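Side-chain contacts in acetyltransferase (Brucella abortus str. 2308 A, PDB 4ZBG), which binds acetyl coenzyme A and, as a GNAT-family enzyme, probably transfers its acetyl group to an amine of a substrate: residues A29-P32 with N37-E40; D45-R48 with A52-L55; F71-I76 with G82-G87. All coordinates share one frame; numbering follows the deposited sequence.

Contact 1: A29-P32 with N37-E40; sequences AFRP and NQKE. With ACO (acetyl coenzyme *a), chain B.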
loop_
_atom_site.group_PDB
_atom_site.type_symbol
_atom_site.label_atom_id
_atom_site.label_comp_id
_atom_site.label_asym_id
_atom_site.label_seq_id
_atom_site.Cartn_x
_atom_site.Cartn_y
_atom_site.Cartn_z
ATOM N N ALA A 29 -7.180 -8.050 -8.793
ATOM C CA ALA A 29 -7.725 -7.942 -7.441
ATOM C C ALA A 29 -8.921 -6.988 -7.385
ATOM O O ALA A 29 -9.898 -7.238 -6.677
ATOM C CB ALA A 29 -6.643 -7.496 -6.473
ATOM N N PHE A 30 -8.848 -5.882 -8.122
ATOM C CA PHE A 30 -9.882 -4.846 -8.050
ATOM C C PHE A 30 -11.002 -5.033 -9.071
ATOM O O PHE A 30 -12.031 -4.377 -8.974
ATOM C CB PHE A 30 -9.263 -3.452 -8.169
ATOM C CG PHE A 30 -8.620 -2.985 -6.898
ATOM C CD1 PHE A 30 -9.374 -2.346 -5.926
ATOM C CD2 PHE A 30 -7.282 -3.244 -6.640
ATOM C CE1 PHE A 30 -8.798 -1.937 -4.740
ATOM C CE2 PHE A 30 -6.701 -2.837 -5.450
ATOM C CZ PHE A 30 -7.456 -2.180 -4.502
ATOM N N ARG A 31 -10.826 -5.933 -10.040
ATOM C CA ARG A 31 -11.827 -6.088 -11.094
ATOM C C ARG A 31 -13.256 -6.309 -10.573
ATOM O O ARG A 31 -14.180 -5.682 -11.082
ATOM C CB ARG A 31 -11.424 -7.179 -12.098
ATOM C CG ARG A 31 -12.256 -7.148 -13.375
ATOM C CD ARG A 31 -11.632 -7.992 -14.473
ATOM N NE ARG A 31 -10.289 -7.536 -14.823
ATOM C CZ ARG A 31 -9.186 -8.257 -14.646
ATOM N NH1 ARG A 31 -9.262 -9.479 -14.127
ATOM N NH2 ARG A 31 -8.005 -7.760 -14.987
ATOM N N PRO A 32 -13.446 -7.163 -9.539
ATOM C CA PRO A 32 -14.818 -7.370 -9.041
ATOM C C PRO A 32 -15.213 -6.456 -7.888
ATOM O O PRO A 32 -16.310 -6.597 -7.356
ATOM C CB PRO A 32 -14.780 -8.810 -8.539
ATOM C CG PRO A 32 -13.381 -8.964 -8.041
ATOM C CD PRO A 32 -12.517 -8.168 -8.986
ATOM N N ASN A 37 -13.333 2.056 -9.605
ATOM C CA ASN A 37 -13.341 2.512 -10.983
ATOM C C ASN A 37 -12.183 1.972 -11.785
ATOM O O ASN A 37 -11.888 2.481 -12.865
ATOM C CB ASN A 37 -13.366 4.026 -11.048
ATOM C CG ASN A 37 -14.678 4.574 -10.590
ATOM O OD1 ASN A 37 -15.705 4.367 -11.239
ATOM N ND2 ASN A 37 -14.674 5.226 -9.444
ATOM N N GLN A 38 -11.522 0.951 -11.238
ATOM C CA GLN A 38 -10.509 0.205 -11.969
ATOM C C GLN A 38 -9.314 1.071 -12.282
ATOM O O GLN A 38 -8.658 0.885 -13.299
ATOM C CB GLN A 38 -11.088 -0.352 -13.274
ATOM C CG GLN A 38 -12.430 -1.040 -13.099
ATOM C CD GLN A 38 -12.334 -2.262 -12.218
ATOM O OE1 GLN A 38 -11.663 -3.231 -12.567
ATOM N NE2 GLN A 38 -13.001 -2.227 -11.071
ATOM N N LYS A 39 -9.026 2.008 -11.390
ATOM C CA LYS A 39 -7.919 2.933 -11.583
ATOM C C LYS A 39 -6.704 2.581 -10.737
ATOM O O LYS A 39 -5.693 3.263 -10.805
ATOM C CB LYS A 39 -8.359 4.360 -11.246
ATOM C CG LYS A 39 -9.470 4.899 -12.130
ATOM C CD LYS A 39 -9.000 5.043 -13.562
ATOM C CE LYS A 39 -10.059 5.704 -14.431
ATOM N NZ LYS A 39 -10.272 7.130 -14.056
ATOM N N GLU A 40 -6.798 1.525 -9.937
ATOM C CA GLU A 40 -5.720 1.223 -8.994
ATOM C C GLU A 40 -4.394 0.920 -9.687
ATOM O O GLU A 40 -3.327 1.322 -9.213
ATOM C CB GLU A 40 -6.129 0.101 -8.046
ATOM C CG GLU A 40 -7.278 0.481 -7.108
ATOM C CD GLU A 40 -8.658 0.394 -7.741
ATOM O OE1 GLU A 40 -8.808 -0.131 -8.866
ATOM O OE2 GLU A 40 -9.619 0.852 -7.099
HETATM N N1A ACO B . -6.935 -18.961 8.663
HETATM C C2A ACO B . -8.054 -18.277 8.873
HETATM N N3A ACO B . -8.240 -17.071 8.364
HETATM C C4A ACO B . -7.288 -16.500 7.618
HETATM C C5A ACO B . -6.113 -17.173 7.378
HETATM C C6A ACO B . -5.960 -18.453 7.933
HETATM N N6A ACO B . -4.743 -19.206 7.709
HETATM N N7A ACO B . -5.339 -16.390 6.618
HETATM C C8A ACO B . -6.012 -15.269 6.401
HETATM N N9A ACO B . -7.194 -15.311 6.993
HETATM C C1B ACO B . -8.215 -14.264 6.986
HETATM C C2B ACO B . -7.854 -13.122 7.582
HETATM O O2B ACO B . -8.022 -13.139 9.017
HETATM C C3B ACO B . -8.844 -11.985 6.871
HETATM O O3B ACO B . -10.193 -12.102 7.398
HETATM P P3B ACO B . -10.783 -11.130 8.590
HETATM O O7A ACO B . -12.218 -11.562 8.778
HETATM O O8A ACO B . -10.689 -9.693 8.135
HETATM O O9A ACO B . -9.947 -11.371 9.827
HETATM C C4B ACO B . -8.828 -12.310 5.576
HETATM O O4B ACO B . -8.418 -13.831 5.508
HETATM C C5B ACO B . -7.799 -11.589 4.686
HETATM O O5B ACO B . -6.563 -11.517 5.353
HETATM P P1A ACO B . -5.149 -11.810 4.581
HETATM O O1A ACO B . -5.041 -13.234 4.126
HETATM O O2A ACO B . -4.061 -11.278 5.472
HETATM O O3A ACO B . -5.194 -10.818 3.307
HETATM P P2A ACO B . -5.306 -11.221 1.749
HETATM O O4A ACO B . -4.043 -11.877 1.285
HETATM O O5A ACO B . -6.603 -11.925 1.467
HETATM O O6A ACO B . -5.312 -9.732 1.114
HETATM C CBP ACO B . -6.614 -7.871 0.375
HETATM C CCP ACO B . -6.250 -8.776 1.555
HETATM C CDP ACO B . -7.547 -6.777 0.888
HETATM C CEP ACO B . -5.325 -7.271 -0.174
HETATM C CAP ACO B . -7.304 -8.718 -0.696
HETATM O OAP ACO B . -8.555 -9.129 -0.199
HETATM C C9P ACO B . -7.518 -7.992 -2.026
HETATM O O9P ACO B . -6.663 -7.886 -2.853
HETATM N N8P ACO B . -8.833 -7.456 -2.221
HETATM C C7P ACO B . -9.200 -6.760 -3.436
HETATM C C6P ACO B . -8.503 -5.413 -3.540
HETATM C C5P ACO B . -8.763 -4.562 -2.315
HETATM O O5P ACO B . -9.866 -4.328 -1.926
HETATM N N4P ACO B . -7.610 -4.044 -1.640
HETATM C C3P ACO B . -7.769 -3.219 -0.461
HETATM C C2P ACO B . -8.138 -1.792 -0.845
HETATM S S1P ACO B . -8.082 -0.752 0.639
HETATM C C ACO B . -6.344 -0.316 0.807
HETATM O O ACO B . -5.562 -0.608 -0.041
HETATM C CH3 ACO B . -5.941 0.420 2.074
#
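The amide of Gln38 reaches back to Phe30, on helix 19-30. Its NE2 donates to Phe30 O at 3.2 Å, with an angle of 155° at the hydrogen. The donor stands well above the carbonyl plane. The chain of Gln38 is bent, which turns the amide toward Phe30 and brings OE1 to 3.2 Å from Arg31 CA. The larger contact is a stack. Glu40 lays its side chain over one face of the Phe30 ring, with CG 3.5 Å from the centroid and almost exactly on the ring normal, a CH-pi contact. The bend of Glu40 at chi2 (81°) folds the carboxylate down flat, 6° from parallel with the ring, and Glu40 CD comes to 3.4 Å from Phe30 CD1. Ser36 OG bonds to Glu40 OE1 and so helps fix its rotation. The opposite face of the ring carries C6P of acetyl coenzyme A, and Phe30 CZ lies 3.4 Å from N4P. Phe30 also touches Pro88 and Ser90 of strand 83-91, and Ala29 touches Ser90. The ring thus sits between the start of helix 40-49, the pantetheine arm and that strand.

Contact 2: D45-R48 with A52-L55; sequences DALR and ALTL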
loop_
_atom_site.group_PDB
_atom_site.type_symbol
_atom_site.label_atom_id
_atom_site.label_comp_id
_atom_site.label_asym_id
_atom_site.label_seq_id
_atom_site.Cartn_x
_atom_site.Cartn_y
_atom_site.Cartn_z
ATOM N N ASP A 45 1.061 3.126 -11.277
ATOM C CA ASP A 45 1.975 3.540 -12.335
ATOM C C ASP A 45 2.209 5.051 -12.333
ATOM O O ASP A 45 3.322 5.507 -12.600
ATOM C CB ASP A 45 1.486 3.060 -13.706
ATOM C CG ASP A 45 1.676 1.555 -13.903
ATOM O OD1 ASP A 45 2.138 0.865 -12.965
ATOM O OD2 ASP A 45 1.340 1.063 -15.001
ATOM N N ALA A 46 1.177 5.819 -12.000
ATOM C CA ALA A 46 1.299 7.271 -11.922
ATOM C C ALA A 46 2.161 7.700 -10.732
ATOM O O ALA A 46 2.955 8.629 -10.851
ATOM C CB ALA A 46 -0.076 7.919 -11.867
ATOM N N LEU A 47 2.005 7.032 -9.587
ATOM C CA LEU A 47 2.893 7.270 -8.445
ATOM C C LEU A 47 4.342 7.016 -8.833
ATOM O O LEU A 47 5.223 7.821 -8.542
ATOM C CB LEU A 47 2.508 6.394 -7.256
ATOM C CG LEU A 47 1.206 6.724 -6.533
ATOM C CD1 LEU A 47 0.907 5.612 -5.563
ATOM C CD2 LEU A 47 1.294 8.064 -5.812
ATOM N N ARG A 48 4.593 5.893 -9.500
ATOM C CA ARG A 48 5.948 5.564 -9.915
ATOM C C ARG A 48 6.505 6.633 -10.865
ATOM O O ARG A 48 7.637 7.096 -10.707
ATOM C CB ARG A 48 5.977 4.188 -10.575
ATOM C CG ARG A 48 7.378 3.643 -10.759
ATOM C CD ARG A 48 7.384 2.330 -11.533
ATOM N NE ARG A 48 6.768 1.239 -10.779
ATOM C CZ ARG A 48 5.579 0.718 -11.054
ATOM N NH1 ARG A 48 4.863 1.168 -12.079
ATOM N NH2 ARG A 48 5.109 -0.267 -10.308
ATOM N N ALA A 52 6.747 9.246 -6.585
ATOM C CA ALA A 52 5.983 9.330 -5.340
ATOM C C ALA A 52 5.596 7.950 -4.814
ATOM O O ALA A 52 4.847 7.838 -3.847
ATOM C CB ALA A 52 4.738 10.191 -5.533
ATOM N N LEU A 53 6.112 6.904 -5.450
ATOM C CA LEU A 53 5.906 5.546 -4.975
ATOM C C LEU A 53 7.011 5.268 -3.955
ATOM O O LEU A 53 8.081 4.762 -4.284
ATOM C CB LEU A 53 5.916 4.562 -6.150
ATOM C CG LEU A 53 5.568 3.111 -5.824
ATOM C CD1 LEU A 53 4.231 2.993 -5.100
ATOM C CD2 LEU A 53 5.549 2.294 -7.105
ATOM N N THR A 54 6.756 5.669 -2.717
ATOM C CA THR A 54 7.765 5.652 -1.671
ATOM C C THR A 54 8.276 4.248 -1.422
ATOM O O THR A 54 9.482 4.021 -1.287
ATOM C CB THR A 54 7.179 6.190 -0.369
ATOM O OG1 THR A 54 6.627 7.488 -0.608
ATOM C CG2 THR A 54 8.253 6.281 0.701
ATOM N N LEU A 55 7.345 3.309 -1.357
ATOM C CA LEU A 55 7.681 1.925 -1.109
ATOM C C LEU A 55 6.717 1.049 -1.882
ATOM O O LEU A 55 5.507 1.288 -1.874
ATOM C CB LEU A 55 7.603 1.631 0.391
ATOM C CG LEU A 55 7.993 0.219 0.807
ATOM C CD1 LEU A 55 9.432 -0.083 0.460
ATOM C CD2 LEU A 55 7.758 0.048 2.295
#
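Leu47 and Ala52 are joined by the one clear backbone hydrogen bond between 45-48 and 52-55. Ala52 N donates to Leu47 O at 2.9 Å, with an angle of 162° at the hydrogen. The bond ties the chain leaving helix 40-49 back to the helix's last turn. Leu53 N lies 3.3 Å from the same Leu47 O. Segment 52-55 leads from helix 40-49 into strand 55-61 through an inverse gamma turn at Leu53 and a classic beta bulge, Thr54 and Leu55 opposite Phe71.

The apolar contacts lie beside this bond. Leu47 CB meets Leu53 CB at 4.0 Å, and its CD2 branch reaches the methyl of Ala52 at 4.1 Å. Leu47 is thus covered by two successive loop residues. It is buried, and it also packs on Ser72 of strand 64-76 and on His167 and Ala169. Leu53 has CG anti to its backbone N (chi1 -174°), which carries CD2 alongside the Arg48 chain. The two side chains run side by side and point the same way, with Leu53 CD2 4.0 Å from Arg48 CB. The same methyl approaches the guanidinium obliquely.

The charged contacts are within the helix and beyond it. Arg48 is bent at chi3 (-68°). Its NH1 forms a salt bridge to Asp45 OD1 at 2.9 Å, one helical turn back. The oxygen lies close to the guanidinium plane, but NH1 meets it from above the carboxylate plane. Arg48 NE has a second acid, Glu14, and Asp45 OD2 pairs with Arg23 of helix 19-30.

Acids and bases therefore alternate as Glu14, Arg48, Asp45 and Arg23, which probably favours the charged form of each. The aliphatic part of Arg48 still serves as an apolar surface for Leu53, so one side chain takes part in both the salt-bridge network and the hydrophobic contact.

Contact 3: F71-I76 with G82-G87; sequences FSPVLI and GWYGLG. With ACO (acetyl coenzyme *a), chain B.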
loop_
_atom_site.group_PDB
_atom_site.type_symbol
_atom_site.label_atom_id
_atom_site.label_comp_id
_atom_site.label_asym_id
_atom_site.label_seq_id
_atom_site.Cartn_x
_atom_site.Cartn_y
_atom_site.Cartn_z
ATOM N N PHE A 71 2.965 2.367 -0.943
ATOM C CA PHE A 71 2.906 3.465 0.009
ATOM C C PHE A 71 3.364 4.730 -0.689
ATOM O O PHE A 71 4.247 4.679 -1.540
ATOM C CB PHE A 71 3.827 3.221 1.196
ATOM C CG PHE A 71 3.466 2.031 2.021
ATOM C CD1 PHE A 71 3.878 0.759 1.657
ATOM C CD2 PHE A 71 2.741 2.186 3.191
ATOM C CE1 PHE A 71 3.561 -0.333 2.435
ATOM C CE2 PHE A 71 2.421 1.101 3.984
ATOM C CZ PHE A 71 2.829 -0.162 3.607
ATOM N N SER A 72 2.790 5.868 -0.300
ATOM C CA SER A 72 3.120 7.152 -0.917
ATOM C C SER A 72 2.929 8.252 0.123
ATOM O O SER A 72 2.210 8.056 1.103
ATOM C CB SER A 72 2.243 7.395 -2.160
ATOM O OG SER A 72 0.867 7.325 -1.853
ATOM N N PRO A 73 3.566 9.417 -0.074
ATOM C CA PRO A 73 3.447 10.452 0.960
ATOM C C PRO A 73 2.057 11.065 0.966
ATOM O O PRO A 73 1.434 11.200 -0.088
ATOM C CB PRO A 73 4.472 11.513 0.521
ATOM C CG PRO A 73 5.368 10.819 -0.460
ATOM C CD PRO A 73 4.467 9.838 -1.162
ATOM N N VAL A 74 1.574 11.430 2.147
ATOM C CA VAL A 74 0.380 12.257 2.237
ATOM C C VAL A 74 0.782 13.590 2.837
ATOM O O VAL A 74 1.687 13.666 3.665
ATOM C CB VAL A 74 -0.750 11.600 3.066
ATOM C CG1 VAL A 74 -1.187 10.287 2.450
ATOM C CG2 VAL A 74 -0.341 11.423 4.532
ATOM N N LEU A 75 0.122 14.650 2.402
ATOM C CA LEU A 75 0.318 15.959 3.009
ATOM C C LEU A 75 -0.705 16.124 4.106
ATOM O O LEU A 75 -1.834 15.646 3.984
ATOM C CB LEU A 75 0.119 17.071 1.983
ATOM C CG LEU A 75 1.091 17.067 0.807
ATOM C CD1 LEU A 75 0.761 18.186 -0.159
ATOM C CD2 LEU A 75 2.522 17.198 1.293
ATOM N N ILE A 76 -0.312 16.806 5.175
ATOM C CA ILE A 76 -1.236 17.142 6.249
ATOM C C ILE A 76 -1.268 18.656 6.355
ATOM O O ILE A 76 -0.256 19.279 6.674
ATOM C CB ILE A 76 -0.836 16.490 7.571
ATOM C CG1 ILE A 76 -0.851 14.966 7.437
ATOM C CG2 ILE A 76 -1.775 16.953 8.690
ATOM C CD1 ILE A 76 -0.241 14.259 8.625
ATOM N N GLY A 82 6.202 13.472 7.341
ATOM C CA GLY A 82 6.646 12.105 7.544
ATOM C C GLY A 82 5.519 11.091 7.605
ATOM O O GLY A 82 5.705 9.985 8.109
ATOM N N TRP A 83 4.359 11.464 7.076
ATOM C CA TRP A 83 3.202 10.578 7.035
ATOM C C TRP A 83 2.962 10.043 5.630
ATOM O O TRP A 83 3.185 10.745 4.630
ATOM C CB TRP A 83 1.954 11.286 7.579
ATOM C CG TRP A 83 1.954 11.312 9.075
ATOM C CD1 TRP A 83 2.717 12.104 9.892
ATOM C CD2 TRP A 83 1.187 10.468 9.938
ATOM N NE1 TRP A 83 2.465 11.798 11.210
ATOM C CE2 TRP A 83 1.531 10.797 11.263
ATOM C CE3 TRP A 83 0.250 9.450 9.717
ATOM C CZ2 TRP A 83 0.963 10.156 12.363
ATOM C CZ3 TRP A 83 -0.314 8.815 10.807
ATOM C CH2 TRP A 83 0.042 9.175 12.115
ATOM N N TYR A 84 2.506 8.794 5.568
ATOM C CA TYR A 84 2.324 8.081 4.315
ATOM C C TYR A 84 0.928 7.498 4.263
ATOM O O TYR A 84 0.280 7.316 5.292
ATOM C CB TYR A 84 3.406 6.996 4.170
ATOM C CG TYR A 84 4.781 7.622 4.097
ATOM C CD1 TYR A 84 5.491 7.930 5.259
ATOM C CD2 TYR A 84 5.347 7.974 2.872
ATOM C CE1 TYR A 84 6.727 8.546 5.198
ATOM C CE2 TYR A 84 6.580 8.591 2.804
ATOM C CZ TYR A 84 7.268 8.869 3.969
ATOM O OH TYR A 84 8.501 9.483 3.911
ATOM N N GLY A 85 0.464 7.221 3.056
ATOM C CA GLY A 85 -0.784 6.515 2.859
ATOM C C GLY A 85 -0.497 5.129 2.335
ATOM O O GLY A 85 0.378 4.940 1.484
ATOM N N LEU A 86 -1.221 4.155 2.869
ATOM C CA LEU A 86 -1.116 2.773 2.432
ATOM C C LEU A 86 -2.190 2.522 1.385
ATOM O O LEU A 86 -3.377 2.705 1.658
ATOM C CB LEU A 86 -1.322 1.834 3.627
ATOM C CG LEU A 86 -1.116 0.330 3.415
ATOM C CD1 LEU A 86 -0.962 -0.319 4.778
ATOM C CD2 LEU A 86 -2.250 -0.346 2.631
ATOM N N GLY A 87 -1.783 2.071 0.204
ATOM C CA GLY A 87 -2.740 1.643 -0.796
ATOM C C GLY A 87 -2.362 2.028 -2.209
ATOM O O GLY A 87 -1.707 3.044 -2.434
HETATM N N1A ACO B . -6.935 -18.961 8.663
HETATM C C2A ACO B . -8.054 -18.277 8.873
HETATM N N3A ACO B . -8.240 -17.071 8.364
HETATM C C4A ACO B . -7.288 -16.500 7.618
HETATM C C5A ACO B . -6.113 -17.173 7.378
HETATM C C6A ACO B . -5.960 -18.453 7.933
HETATM N N6A ACO B . -4.743 -19.206 7.709
HETATM N N7A ACO B . -5.339 -16.390 6.618
HETATM C C8A ACO B . -6.012 -15.269 6.401
HETATM N N9A ACO B . -7.194 -15.311 6.993
HETATM C C1B ACO B . -8.215 -14.264 6.986
HETATM C C2B ACO B . -7.854 -13.122 7.582
HETATM O O2B ACO B . -8.022 -13.139 9.017
HETATM C C3B ACO B . -8.844 -11.985 6.871
HETATM O O3B ACO B . -10.193 -12.102 7.398
HETATM P P3B ACO B . -10.783 -11.130 8.590
HETATM O O7A ACO B . -12.218 -11.562 8.778
HETATM O O8A ACO B . -10.689 -9.693 8.135
HETATM O O9A ACO B . -9.947 -11.371 9.827
HETATM C C4B ACO B . -8.828 -12.310 5.576
HETATM O O4B ACO B . -8.418 -13.831 5.508
HETATM C C5B ACO B . -7.799 -11.589 4.686
HETATM O O5B ACO B . -6.563 -11.517 5.353
HETATM P P1A ACO B . -5.149 -11.810 4.581
HETATM O O1A ACO B . -5.041 -13.234 4.126
HETATM O O2A ACO B . -4.061 -11.278 5.472
HETATM O O3A ACO B . -5.194 -10.818 3.307
HETATM P P2A ACO B . -5.306 -11.221 1.749
HETATM O O4A ACO B . -4.043 -11.877 1.285
HETATM O O5A ACO B . -6.603 -11.925 1.467
HETATM O O6A ACO B . -5.312 -9.732 1.114
HETATM C CBP ACO B . -6.614 -7.871 0.375
HETATM C CCP ACO B . -6.250 -8.776 1.555
HETATM C CDP ACO B . -7.547 -6.777 0.888
HETATM C CEP ACO B . -5.325 -7.271 -0.174
HETATM C CAP ACO B . -7.304 -8.718 -0.696
HETATM O OAP ACO B . -8.555 -9.129 -0.199
HETATM C C9P ACO B . -7.518 -7.992 -2.026
HETATM O O9P ACO B . -6.663 -7.886 -2.853
HETATM N N8P ACO B . -8.833 -7.456 -2.221
HETATM C C7P ACO B . -9.200 -6.760 -3.436
HETATM C C6P ACO B . -8.503 -5.413 -3.540
HETATM C C5P ACO B . -8.763 -4.562 -2.315
HETATM O O5P ACO B . -9.866 -4.328 -1.926
HETATM N N4P ACO B . -7.610 -4.044 -1.640
HETATM C C3P ACO B . -7.769 -3.219 -0.461
HETATM C C2P ACO B . -8.138 -1.792 -0.845
HETATM S S1P ACO B . -8.082 -0.752 0.639
HETATM C C ACO B . -6.344 -0.316 0.807
HETATM O O ACO B . -5.562 -0.608 -0.041
HETATM C CH3 ACO B . -5.941 0.420 2.074
HETATM O O HOH W 1 0.067 4.796 -1.368
HETATM O O HOH W 2 3.718 13.846 5.395
#
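Ser72 and Gly85 face each other as an antiparallel hydrogen-bonded pair in the hairpin of strands 64-76 and 83-91. Gly85 N donates to Ser72 O at 2.7 Å. Ser72 N returns the bond to Gly85 O at 3.1 Å. The next rung is Val74 N to Trp83 O, 3.0 Å. On their outer sides Phe71 bonds to Leu55, and Tyr84 to Gly119 and Val121, in the neighbouring strands.

Two waters complete the backbone pairing. One accepts from Ser72 OG at 2.7 Å and donates to the carbonyls of Gly85 and Gly87, so Gly85 O takes both a water and the Ser72 amide. Ser72 chi1 (56°) puts OG between its backbone N and carbonyl carbon, where it can reach this water. The other water donates to Val74 O and accepts from Trp83 N, bridging the strands where these two groups do not bond directly. Phe71 CA and Tyr84 CA add CA-H...O contacts to Gly85 O and Ser72 O.

The side chains pack around this ladder. Phe71 CE2 lies 3.7 Å from Leu86 CG, the two side by side against helix 100-114, where Phe71 meets Leu109 and Leu112 and Leu86 meets Ile105. Ile76 CD1 sits over a face of the Trp83 indole, 4.0 Å from the centroid of its five-membered ring. Val74 CG1 packs directly on the Gly85 backbone.

Direct bonds and bridging waters thus satisfy the polar groups named here. Leu86 packs on Ile105 and Cys120 and also meets the acetyl methyl, so it links the core to the pocket.

Overall arrangement
The three contacts follow one another along the chain without overlap. Contacts 1 and 3 both touch acetyl coenzyme A, though their centres are 21 Å apart: contact 1 meets the pantetheine arm and contact 3 the acetyl group. Contact 2 does not reach the cofactor; the Leu47 side chain is about 11 Å from it. Helix 40-49 links contact 1, at its start, to contact 2, at its end, with centres 17 Å apart. Contacts 2 and 3 touch directly, their centres 11 Å apart. Leu55 O lies 2.9 Å from Phe71 N, a probable hydrogen bond, and Ala52 O packs on Ser72 CB. Contact 2 thus leads from the helices into the sheet that carries contact 3.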